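Local coordinates for ABC transporter substrate binding protein (Ribose) (Agrobacterium vitis, PDB 5DKV) that binds alpha-D-tagatopyranose and probably serves as the sugar-binding component of an ABC transporter, at residues A31-L36 with D78-K83; K162-N167 with L233-G238; Q180-E185 with I192-T197. One frame throughout, in Å; residues are numbered along the deposited sequence.

Interaction 1 (A31-L36 with D78-K83)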
ATOM      1  N   ALA A  31     -11.624  15.046   4.942  1.00 10.52           N
ATOM      2  CA  ALA A  31     -11.158  14.040   5.885  1.00 11.41           C
ATOM      3  C   ALA A  31     -10.268  13.012   5.203  1.00  9.71           C
ATOM      4  O   ALA A  31     -10.469  12.699   4.030  1.00 10.05           O
ATOM      5  CB  ALA A  31     -12.316  13.356   6.515  1.00 10.60           C
ATOM      6  N   LEU A  32      -9.277  12.522   5.935  1.00  9.61           N
ATOM      7  CA  LEU A  32      -8.411  11.440   5.470  1.00  9.23           C
ATOM      8  C   LEU A  32      -8.343  10.394   6.561  1.00  9.94           C
ATOM      9  O   LEU A  32      -7.922  10.680   7.670  1.00  9.35           O
ATOM     10  CB  LEU A  32      -7.014  11.951   5.099  1.00  9.33           C
ATOM     11  CG  LEU A  32      -5.993  10.872   4.752  1.00  9.04           C
ATOM     12  CD1 LEU A  32      -6.436   9.970   3.576  1.00 11.43           C
ATOM     13  CD2 LEU A  32      -4.641  11.561   4.440  1.00 10.65           C
ATOM     14  N   ILE A  33      -8.805   9.191   6.223  1.00  8.79           N
ATOM     15  CA  ILE A  33      -8.832   8.056   7.117  1.00  8.70           C
ATOM     16  C   ILE A  33      -7.884   6.971   6.563  1.00 10.94           C
ATOM     17  O   ILE A  33      -8.189   6.310   5.581  1.00 10.58           O
ATOM     18  CB  ILE A  33     -10.266   7.494   7.271  1.00  8.62           C
ATOM     19  CG1 ILE A  33     -11.210   8.572   7.817  1.00  9.70           C
ATOM     20  CG2 ILE A  33     -10.228   6.264   8.216  1.00  9.84           C
ATOM     21  CD1 ILE A  33     -12.684   8.186   7.865  1.00 10.93           C
ATOM     22  N   PRO A  34      -6.712   6.808   7.178  1.00  9.18           N
ATOM     23  CA  PRO A  34      -5.732   5.836   6.661  1.00  9.81           C
ATOM     24  C   PRO A  34      -6.135   4.413   7.022  1.00 12.05           C
ATOM     25  O   PRO A  34      -7.066   4.205   7.809  1.00 11.01           O
ATOM     26  CB  PRO A  34      -4.446   6.226   7.376  1.00  9.19           C
ATOM     27  CG  PRO A  34      -4.955   6.668   8.719  1.00 10.87           C
ATOM     28  CD  PRO A  34      -6.243   7.435   8.426  1.00  8.94           C
ATOM     29  N   GLY A  35      -5.416   3.443   6.478  1.00  9.48           N
ATOM     30  CA  GLY A  35      -5.614   2.071   6.892  1.00 10.91           C
ATOM     31  C   GLY A  35      -5.046   1.774   8.273  1.00 11.80           C
ATOM     32  O   GLY A  35      -5.547   0.891   8.976  1.00 13.30           O
ATOM     33  N   LEU A  36      -3.991   2.496   8.637  1.00  8.95           N
ATOM     34  CA  LEU A  36      -3.225   2.286   9.857  1.00  9.78           C
ATOM     35  C   LEU A  36      -2.458   3.577  10.113  1.00 13.14           C
ATOM     36  O   LEU A  36      -1.823   4.088   9.205  1.00 13.36           O
ATOM     37  CB  LEU A  36      -2.252   1.090   9.687  1.00 12.57           C
ATOM     38  CG  LEU A  36      -1.148   0.868  10.725  1.00 16.92           C
ATOM     39  CD1 LEU A  36      -1.762   0.795  12.095  1.00 25.43           C
ATOM     40  CD2 LEU A  36      -0.370  -0.414  10.381  1.00 19.53           C
ATOM     41  N   ASP A  78     -17.106   6.616  11.725  1.00 11.55           N
ATOM     42  CA  ASP A  78     -18.307   7.231  12.289  1.00  9.87           C
ATOM     43  C   ASP A  78     -17.988   8.549  13.001  1.00 14.09           C
ATOM     44  O   ASP A  78     -18.769   9.501  12.893  1.00 14.43           O
ATOM     45  CB  ASP A  78     -19.021   6.254  13.223  1.00 18.47           C
ATOM     46  CG  ASP A  78     -19.728   5.141  12.451  1.00 23.01           C
ATOM     47  OD1 ASP A  78     -20.027   5.354  11.259  1.00 29.93           O
ATOM     48  OD2 ASP A  78     -19.970   4.061  13.015  1.00 29.93           O
ATOM     49  N   ALA A  79     -16.859   8.615  13.707  1.00 14.75           N
ATOM     50  CA  ALA A  79     -16.490   9.849  14.407  1.00 15.20           C
ATOM     51  C   ALA A  79     -16.214  10.950  13.406  1.00 15.47           C
ATOM     52  O   ALA A  79     -16.535  12.125  13.636  1.00 14.15           O
ATOM     53  CB  ALA A  79     -15.268   9.627  15.305  1.00 14.98           C
ATOM     54  N   VAL A  80     -15.627  10.574  12.278  1.00 10.93           N
ATOM     55  CA  VAL A  80     -15.365  11.541  11.222  1.00  9.35           C
ATOM     56  C   VAL A  80     -16.668  12.018  10.568  1.00 12.10           C
ATOM     57  O   VAL A  80     -16.831  13.203  10.337  1.00 12.87           O
ATOM     58  CB  VAL A  80     -14.402  10.963  10.163  1.00 12.51           C
ATOM     59  CG1 VAL A  80     -14.362  11.825   8.905  1.00 16.28           C
ATOM     60  CG2 VAL A  80     -13.029  10.861  10.774  1.00 13.78           C
ATOM     61  N   ILE A  81     -17.588  11.103  10.274  1.00 11.02           N
ATOM     62  CA  ILE A  81     -18.879  11.480   9.700  1.00 12.22           C
ATOM     63  C   ILE A  81     -19.577  12.540  10.552  1.00 13.88           C
ATOM     64  O   ILE A  81     -20.187  13.478  10.030  1.00 14.65           O
ATOM     65  CB  ILE A  81     -19.739  10.231   9.518  1.00 14.42           C
ATOM     66  CG1 ILE A  81     -19.154   9.417   8.368  1.00 13.96           C
ATOM     67  CG2 ILE A  81     -21.192  10.589   9.172  1.00 19.48           C
ATOM     68  CD1 ILE A  81     -19.791   8.055   8.184  1.00 14.20           C
ATOM     69  N   ALA A  82     -19.433  12.425  11.865  1.00 16.08           N
ATOM     70  CA  ALA A  82     -20.152  13.296  12.779  1.00 15.47           C
ATOM     71  C   ALA A  82     -19.550  14.704  12.775  1.00 17.80           C
ATOM     72  O   ALA A  82     -20.175  15.649  13.240  1.00 18.10           O
ATOM     73  CB  ALA A  82     -20.142  12.708  14.183  1.00 18.31           C
ATOM     74  N   LYS A  83     -18.331  14.834  12.253  1.00 14.32           N
ATOM     75  CA  LYS A  83     -17.689  16.144  12.100  1.00 12.33           C
ATOM     76  C   LYS A  83     -18.132  16.863  10.811  1.00 16.46           C
ATOM     77  O   LYS A  83     -17.680  17.975  10.526  1.00 19.16           O
ATOM     78  CB  LYS A  83     -16.165  15.977  12.121  1.00 12.04           C
ATOM     79  CG  LYS A  83     -15.631  15.450  13.433  1.00 18.29           C
ATOM     80  CD  LYS A  83     -14.119  15.524  13.474  1.00 23.59           C
ATOM     81  CE  LYS A  83     -13.589  15.287  14.876  1.00 35.24           C
ATOM     82  NZ  LYS A  83     -13.251  13.870  15.134  1.00 49.48           N
TER
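No ring, amide or other flat group has a part where Ala31 and Ile33 meet Val80, so there are no faces or edges to match; the interface consists of methyl and methylene groups. Val80, on the helix, straddles two residues of the strand with its two branches. Its CG1 presses on the methyl of Ala31, with CG1 and Ala31 CB 3.5 Å apart, tighter than a usual carbon contact. The other branch belongs to Ile33: Val80 CG2 lies 4.0 Å from Ile33 CD1 and 4.2 Å from Ile33 CG1, and the two side chains reach toward each other tip to tip. Ile33 carries CG1 beside its backbone N (chi1 -59°), and with CD1 swung to the far end of an extended chain (chi2 173°) the terminal methyl meets both Val80 branches, approaching Val80 CG1 to 4.1 Å as well. Being two apart on an extended strand, Ala31 and Ile33 offer the same face of the sheet to the helix. All three residues are buried. Pro85 touches both Ala31 and Val80, while Gln73 and Leu77 of the same helix pack on Ile33. On the opposite face Leu32 packs against helix 40-56. Strand 29-33 runs between strands 59-62 and 87-90, and helix 70-81 connects those two neighbours in a beta-alpha-beta crossover that passes over the strand it touches here, as in Rossmann-like lobes.

Interaction 2 (K162-N167 with L233-G238)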
ATOM      1  N   LYS A 162      13.818 -21.854  -5.101  1.00 16.11           N
ATOM      2  CA  LYS A 162      12.605 -21.772  -4.298  1.00 12.16           C
ATOM      3  C   LYS A 162      12.392 -20.374  -3.720  1.00 14.67           C
ATOM      4  O   LYS A 162      13.295 -19.799  -3.123  1.00 12.70           O
ATOM      5  CB  LYS A 162      12.640 -22.757  -3.123  1.00 12.85           C
ATOM      6  CG  LYS A 162      12.639 -24.276  -3.453  1.00 18.38           C
ATOM      7  CD  LYS A 162      13.140 -25.034  -2.175  1.00 26.73           C
ATOM      8  CE  LYS A 162      12.993 -26.571  -2.136  1.00 39.57           C
ATOM      9  NZ  LYS A 162      13.368 -27.136  -0.740  1.00 26.31           N
ATOM     10  N   VAL A 163      11.175 -19.870  -3.845  1.00 10.35           N
ATOM     11  CA  VAL A 163      10.801 -18.567  -3.269  1.00 11.36           C
ATOM     12  C   VAL A 163       9.426 -18.682  -2.628  1.00 13.36           C
ATOM     13  O   VAL A 163       8.730 -19.665  -2.823  1.00 12.83           O
ATOM     14  CB  VAL A 163      10.752 -17.421  -4.337  1.00 12.08           C
ATOM     15  CG1 VAL A 163      12.075 -17.287  -5.048  1.00 12.72           C
ATOM     16  CG2 VAL A 163       9.644 -17.673  -5.352  1.00 11.52           C
ATOM     17  N   TYR A 164       9.028 -17.661  -1.874  1.00 11.72           N
ATOM     18  CA  TYR A 164       7.658 -17.567  -1.409  1.00 10.26           C
ATOM     19  C   TYR A 164       7.304 -16.111  -1.177  1.00 10.31           C
ATOM     20  O   TYR A 164       8.182 -15.258  -1.073  1.00  8.78           O
ATOM     21  CB  TYR A 164       7.438 -18.384  -0.127  1.00 13.25           C
ATOM     22  CG  TYR A 164       8.022 -17.768   1.125  1.00  9.76           C
ATOM     23  CD1 TYR A 164       9.346 -17.931   1.440  1.00  9.91           C
ATOM     24  CD2 TYR A 164       7.232 -17.016   1.985  1.00 10.61           C
ATOM     25  CE1 TYR A 164       9.884 -17.375   2.578  1.00 13.18           C
ATOM     26  CE2 TYR A 164       7.762 -16.458   3.140  1.00 11.43           C
ATOM     27  CZ  TYR A 164       9.096 -16.637   3.424  1.00 13.45           C
ATOM     28  OH  TYR A 164       9.676 -16.084   4.555  1.00 14.31           O
ATOM     29  N   VAL A 165       6.001 -15.854  -1.108  1.00  8.62           N
ATOM     30  CA  VAL A 165       5.465 -14.550  -0.791  1.00  8.65           C
ATOM     31  C   VAL A 165       5.137 -14.470   0.709  1.00 12.60           C
ATOM     32  O   VAL A 165       4.419 -15.323   1.261  1.00 11.68           O
ATOM     33  CB  VAL A 165       4.187 -14.254  -1.591  1.00 10.82           C
ATOM     34  CG1 VAL A 165       3.637 -12.842  -1.246  1.00 12.06           C
ATOM     35  CG2 VAL A 165       4.424 -14.395  -3.115  1.00 12.34           C
ATOM     36  N   SER A 166       5.679 -13.448   1.352  1.00  8.52           N
ATOM     37  CA  SER A 166       5.327 -13.097   2.701  1.00  8.74           C
ATOM     38  C   SER A 166       4.252 -12.031   2.564  1.00 10.93           C
ATOM     39  O   SER A 166       4.493 -10.987   1.969  1.00 10.92           O
ATOM     40  CB  SER A 166       6.564 -12.594   3.465  1.00  9.06           C
ATOM     41  OG  SER A 166       6.248 -12.035   4.717  1.00  9.80           O
ATOM     42  N   ASN A 167       3.054 -12.322   3.054  1.00  9.06           N
ATOM     43  CA  ASN A 167       1.912 -11.441   2.857  1.00  8.74           C
ATOM     44  C   ASN A 167       1.125 -11.212   4.131  1.00 13.25           C
ATOM     45  O   ASN A 167       1.423 -11.796   5.185  1.00 12.62           O
ATOM     46  CB  ASN A 167       1.003 -12.023   1.777  1.00  9.29           C
ATOM     47  CG  ASN A 167       0.287 -10.971   0.982  1.00 10.71           C
ATOM     48  OD1 ASN A 167       0.259  -9.799   1.355  1.00 11.86           O
ATOM     49  ND2 ASN A 167      -0.282 -11.380  -0.135  1.00 12.93           N
ATOM     50  N   LEU A 233       9.876  -5.991   5.785  1.00 11.97           N
ATOM     51  CA  LEU A 233      10.732  -5.691   6.926  1.00  8.79           C
ATOM     52  C   LEU A 233      10.950  -6.938   7.781  1.00 11.95           C
ATOM     53  O   LEU A 233      12.090  -7.290   8.106  1.00 11.58           O
ATOM     54  CB  LEU A 233      10.106  -4.561   7.752  1.00 11.25           C
ATOM     55  CG  LEU A 233      10.814  -4.152   9.034  1.00 18.05           C
ATOM     56  CD1 LEU A 233      12.264  -3.785   8.731  1.00 17.25           C
ATOM     57  CD2 LEU A 233      10.049  -2.991   9.694  1.00 21.58           C
ATOM     58  N   GLY A 234       9.863  -7.612   8.134  1.00 12.76           N
ATOM     59  CA  GLY A 234       9.957  -8.816   8.945  1.00  9.43           C
ATOM     60  C   GLY A 234      10.732  -9.918   8.259  1.00 13.08           C
ATOM     61  O   GLY A 234      11.548 -10.606   8.875  1.00 10.22           O
ATOM     62  N   SER A 235      10.476 -10.099   6.970  1.00 12.35           N
ATOM     63  CA  SER A 235      11.155 -11.142   6.213  1.00  8.46           C
ATOM     64  C   SER A 235      12.644 -10.864   6.165  1.00 12.08           C
ATOM     65  O   SER A 235      13.456 -11.760   6.355  1.00 11.78           O
ATOM     66  CB  SER A 235      10.571 -11.250   4.799  1.00  7.34           C
ATOM     67  OG  SER A 235       9.246 -11.737   4.832  1.00 10.19           O
ATOM     68  N   ALA A 236      13.007  -9.611   5.909  1.00 10.47           N
ATOM     69  CA  ALA A 236      14.414  -9.209   5.901  1.00 10.07           C
ATOM     70  C   ALA A 236      15.032  -9.420   7.279  1.00  9.01           C
ATOM     71  O   ALA A 236      16.129  -9.951   7.389  1.00 11.53           O
ATOM     72  CB  ALA A 236      14.546  -7.769   5.471  1.00 12.23           C
ATOM     73  N   ASN A 237      14.322  -9.026   8.331  1.00 10.49           N
ATOM     74  CA  ASN A 237      14.824  -9.250   9.698  1.00 11.30           C
ATOM     75  C   ASN A 237      15.032 -10.723  10.015  1.00 10.20           C
ATOM     76  O   ASN A 237      15.983 -11.091  10.690  1.00 13.07           O
ATOM     77  CB  ASN A 237      13.884  -8.636  10.735  1.00 12.68           C
ATOM     78  CG  ASN A 237      13.965  -7.120  10.745  1.00 17.97           C
ATOM     79  OD1 ASN A 237      14.932  -6.555  10.251  1.00 17.23           O
ATOM     80  ND2 ASN A 237      12.952  -6.461  11.288  1.00 18.84           N
ATOM     81  N   GLY A 238      14.140 -11.569   9.523  1.00 12.54           N
ATOM     82  CA  GLY A 238      14.293 -12.999   9.701  1.00 11.21           C
ATOM     83  C   GLY A 238      15.527 -13.548   8.997  1.00 11.64           C
ATOM     84  O   GLY A 238      16.270 -14.348   9.565  1.00 12.61           O
TER
HETATM   85  O   HOH W   1       8.332 -14.194   5.863  1.00 10.37           O
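In the lobe built around strands 161-167, 192-199 and 223-226, a small polar contact joins the first of these to helix 229-241, where Tyr164 and Ser166 face Ser235. The two serine hydroxyls approach closely, Ser166 OG lying 3.0 Å from Ser235 OG. Ser166 reaches this position with its hydroxyl anti to the backbone N (chi1 170°), and Ser235 OG also comes within 3.1 Å of Ser166 CB. The Ser235 hydroxyl has its own partner one turn back in the helix, the carbonyl oxygen of Ser231, to which it donates. It can still accept, and a water does donate to it, 2.8 Å from Ser235 OG. The same water is hydrogen-bonded to Tyr164 OH at 2.7 Å and lies in the plane of the phenol ring, at its edge. It thereby links the hydroxyls of Tyr164 and Ser235, which are 4.4 Å apart. Val224 of the adjacent strand touches all three residues, and helix 204-217 packs on Tyr164 and Ser166. Helices resting on a central parallel sheet are the layout of the Rossmann-like lobes of type 1 periplasmic binding proteins; here helix 229-241 begins at Leu229, which lines the tagatose pocket between the lobes.

Interaction 3 (Q180-E185 with I192-T197)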
ATOM      1  N   GLN A 180      -1.197 -11.956  -6.606  1.00 10.31           N
ATOM      2  CA  GLN A 180      -1.650 -12.483  -7.899  1.00 14.48           C
ATOM      3  C   GLN A 180      -0.678 -12.119  -9.020  1.00 15.52           C
ATOM      4  O   GLN A 180      -0.378 -12.948  -9.881  1.00 16.23           O
ATOM      5  CB  GLN A 180      -3.054 -11.986  -8.236  1.00 17.57           C
ATOM      6  CG  GLN A 180      -4.164 -12.633  -7.395  1.00 23.69           C
ATOM      7  CD  GLN A 180      -4.256 -14.158  -7.551  1.00 39.37           C
ATOM      8  OE1 GLN A 180      -4.404 -14.684  -8.661  1.00 32.31           O
ATOM      9  NE2 GLN A 180      -4.178 -14.870  -6.428  1.00 43.99           N
ATOM     10  N   GLY A 181      -0.183 -10.885  -9.015  1.00 12.70           N
ATOM     11  CA  GLY A 181       0.709 -10.441 -10.077  1.00 14.28           C
ATOM     12  C   GLY A 181       2.032 -11.163  -9.963  1.00 11.78           C
ATOM     13  O   GLY A 181       2.634 -11.578 -10.956  1.00 12.65           O
ATOM     14  N   PHE A 182       2.492 -11.336  -8.731  1.00 11.62           N
ATOM     15  CA  PHE A 182       3.734 -12.047  -8.498  1.00 10.80           C
ATOM     16  C   PHE A 182       3.626 -13.479  -9.015  1.00 10.58           C
ATOM     17  O   PHE A 182       4.513 -13.962  -9.711  1.00 13.11           O
ATOM     18  CB  PHE A 182       4.069 -12.055  -7.006  1.00 10.43           C
ATOM     19  CG  PHE A 182       5.314 -12.831  -6.659  1.00  9.90           C
ATOM     20  CD1 PHE A 182       5.255 -14.189  -6.385  1.00 10.34           C
ATOM     21  CD2 PHE A 182       6.535 -12.175  -6.560  1.00 10.04           C
ATOM     22  CE1 PHE A 182       6.415 -14.897  -6.054  1.00 11.28           C
ATOM     23  CE2 PHE A 182       7.682 -12.846  -6.219  1.00  9.80           C
ATOM     24  CZ  PHE A 182       7.629 -14.230  -5.959  1.00 13.13           C
ATOM     25  N   LYS A 183       2.544 -14.166  -8.657  1.00 11.34           N
ATOM     26  CA  LYS A 183       2.404 -15.574  -9.024  1.00 12.81           C
ATOM     27  C   LYS A 183       2.174 -15.769 -10.522  1.00 14.57           C
ATOM     28  O   LYS A 183       2.684 -16.737 -11.114  1.00 14.38           O
ATOM     29  CB  LYS A 183       1.271 -16.236  -8.237  1.00 14.37           C
ATOM     30  CG  LYS A 183       1.657 -16.492  -6.773  1.00 17.75           C
ATOM     31  CD  LYS A 183       0.545 -17.180  -5.992  1.00 21.05           C
ATOM     32  CE  LYS A 183       1.041 -17.666  -4.628  1.00 17.52           C
ATOM     33  NZ  LYS A 183      -0.080 -18.195  -3.787  1.00 19.42           N
ATOM     34  N   SER A 184       1.422 -14.866 -11.138  1.00 12.95           N
ATOM     35  CA  SER A 184       1.207 -14.974 -12.576  1.00 15.08           C
ATOM     36  C   SER A 184       2.518 -14.743 -13.347  1.00 13.06           C
ATOM     37  O   SER A 184       2.804 -15.424 -14.347  1.00 13.87           O
ATOM     38  CB  SER A 184       0.100 -14.015 -13.041  1.00 14.50           C
ATOM     39  OG  SER A 184       0.411 -12.662 -12.800  1.00 20.79           O
ATOM     40  N   GLU A 185       3.328 -13.795 -12.894  1.00 13.63           N
ATOM     41  CA  GLU A 185       4.634 -13.575 -13.518  1.00 11.82           C
ATOM     42  C   GLU A 185       5.546 -14.781 -13.280  1.00 12.63           C
ATOM     43  O   GLU A 185       6.164 -15.282 -14.213  1.00 14.33           O
ATOM     44  CB  GLU A 185       5.269 -12.273 -12.989  1.00 13.01           C
ATOM     45  CG  GLU A 185       6.739 -12.017 -13.409  1.00 16.78           C
ATOM     46  CD  GLU A 185       6.967 -11.819 -14.913  1.00 30.85           C
ATOM     47  OE1 GLU A 185       7.958 -12.399 -15.449  1.00 28.21           O
ATOM     48  OE2 GLU A 185       6.194 -11.061 -15.550  1.00 20.25           O
ATOM     49  N   ILE A 192      11.783 -21.669 -11.367  1.00 15.11           N
ATOM     50  CA  ILE A 192      11.438 -21.127 -10.052  1.00 12.83           C
ATOM     51  C   ILE A 192      10.252 -21.864  -9.452  1.00 12.78           C
ATOM     52  O   ILE A 192       9.245 -22.110 -10.115  1.00 18.48           O
ATOM     53  CB  ILE A 192      11.147 -19.607 -10.156  1.00 12.35           C
ATOM     54  CG1 ILE A 192      12.442 -18.872 -10.509  1.00 14.80           C
ATOM     55  CG2 ILE A 192      10.576 -19.050  -8.834  1.00 15.12           C
ATOM     56  CD1 ILE A 192      12.296 -17.354 -10.670  1.00 15.85           C
ATOM     57  N   THR A 193      10.395 -22.224  -8.188  1.00 14.48           N
ATOM     58  CA  THR A 193       9.340 -22.870  -7.427  1.00 18.88           C
ATOM     59  C   THR A 193       8.759 -21.874  -6.441  1.00 15.69           C
ATOM     60  O   THR A 193       9.493 -21.302  -5.638  1.00 15.76           O
ATOM     61  CB  THR A 193       9.875 -24.091  -6.654  1.00 17.62           C
ATOM     62  OG1 THR A 193      10.462 -25.028  -7.566  1.00 20.44           O
ATOM     63  CG2 THR A 193       8.758 -24.787  -5.868  1.00 27.35           C
ATOM     64  N   VAL A 194       7.448 -21.665  -6.500  1.00 15.39           N
ATOM     65  CA  VAL A 194       6.794 -20.785  -5.547  1.00 13.15           C
ATOM     66  C   VAL A 194       6.176 -21.626  -4.446  1.00 15.62           C
ATOM     67  O   VAL A 194       5.204 -22.360  -4.665  1.00 16.65           O
ATOM     68  CB  VAL A 194       5.716 -19.906  -6.218  1.00 15.47           C
ATOM     69  CG1 VAL A 194       5.087 -18.959  -5.217  1.00 15.13           C
ATOM     70  CG2 VAL A 194       6.330 -19.099  -7.352  1.00 19.17           C
ATOM     71  N   LEU A 195       6.754 -21.513  -3.252  1.00 13.23           N
ATOM     72  CA  LEU A 195       6.260 -22.226  -2.083  1.00 13.89           C
ATOM     73  C   LEU A 195       5.007 -21.520  -1.540  1.00 13.45           C
ATOM     74  O   LEU A 195       4.647 -20.433  -2.000  1.00 16.02           O
ATOM     75  CB  LEU A 195       7.340 -22.303  -1.005  1.00 14.19           C
ATOM     76  CG  LEU A 195       8.689 -22.910  -1.424  1.00 11.88           C
ATOM     77  CD1 LEU A 195       9.684 -22.857  -0.258  1.00 16.61           C
ATOM     78  CD2 LEU A 195       8.533 -24.324  -1.900  1.00 20.24           C
ATOM     79  N   GLU A 196       4.369 -22.120  -0.534  1.00 15.68           N
ATOM     80  CA  GLU A 196       3.138 -21.563   0.013  1.00 15.94           C
ATOM     81  C   GLU A 196       3.349 -20.182   0.625  1.00 13.80           C
ATOM     82  O   GLU A 196       4.299 -19.936   1.372  1.00 14.91           O
ATOM     83  CB  GLU A 196       2.530 -22.509   1.060  1.00 22.40           C
ATOM     84  CG  GLU A 196       1.124 -22.120   1.473  1.00 39.15           C
ATOM     85  CD  GLU A 196       0.474 -23.117   2.417  1.00 54.87           C
ATOM     86  OE1 GLU A 196       1.059 -24.195   2.661  1.00 57.15           O
ATOM     87  OE2 GLU A 196      -0.628 -22.815   2.921  1.00 62.10           O
ATOM     88  N   THR A 197       2.431 -19.282   0.310  1.00 14.45           N
ATOM     89  CA  THR A 197       2.396 -17.964   0.916  1.00 13.19           C
ATOM     90  C   THR A 197       2.282 -18.060   2.432  1.00 11.02           C
ATOM     91  O   THR A 197       1.514 -18.863   2.955  1.00 12.86           O
ATOM     92  CB  THR A 197       1.227 -17.164   0.352  1.00 12.12           C
ATOM     93  OG1 THR A 197       1.422 -17.048  -1.068  1.00 15.09           O
ATOM     94  CG2 THR A 197       1.128 -15.778   0.978  1.00 12.18           C
TER
HETATM   95  O   HOH W   2       0.432 -20.024  -1.839  1.00 17.32           O
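Apolar packing centres on Val194, whose CG1 touches two neighbouring residues of the helix. Phe182 presents an edge, with Val194 CG1 close to the ring plane and 4.4 Å from Phe182 CE1. Alongside, the aliphatic part of Lys183 passes the same methyl, Lys183 CE lying 4.3 Å from Val194 CG1. The Phe182 ring also packs against strand 161-167 and helix 142-156, and meets the Phe225 ring with the planes at about 15°.

Polar contacts gather at the end of the lysine. Its chain leaves the helix with CG beside the backbone N (chi1 -74°) and stays extended from there, which carries the ammonium group past Val194 to Thr197. Lys183 NZ donates to a water at 2.7 Å, and Thr197 N donates to that water at 3.0 Å, bridging side chain and backbone. Lys183 NZ and Thr197 OG1 are 3.3 Å apart, and the stronger partner of each is Glu179 on the same helix: its carboxylate forms a salt bridge with the lysine and accepts a hydrogen bond from the threonine hydroxyl. Helix and strand are successive elements of a beta-alpha-beta crossover, in which helix 173-186 connects the adjacent parallel strands 161-167 and 192-199 at the margin of the sheet.

How the interactions relate
From the N terminus, interaction 1 comes first: the chain leaves strand 29-33 and returns with helix 70-81, closing its loop before either of the others begins. Interaction 2 opens at 162-167 and closes only at 233-238; within that span interaction 3 both opens and closes. Interactions 2 and 3 touch directly, because strands 161-167 and 192-199 are paired through backbone hydrogen bonds between Val163 and both Thr193 and Leu195, and Phe182 packs on Val165. Interaction 1 lies on the opposite side of the chain's centre, its centre 32 Å from that of interaction 2. It ties helix to sheet in one lobe, interactions 2 and 3 in the other, with the sugar between them.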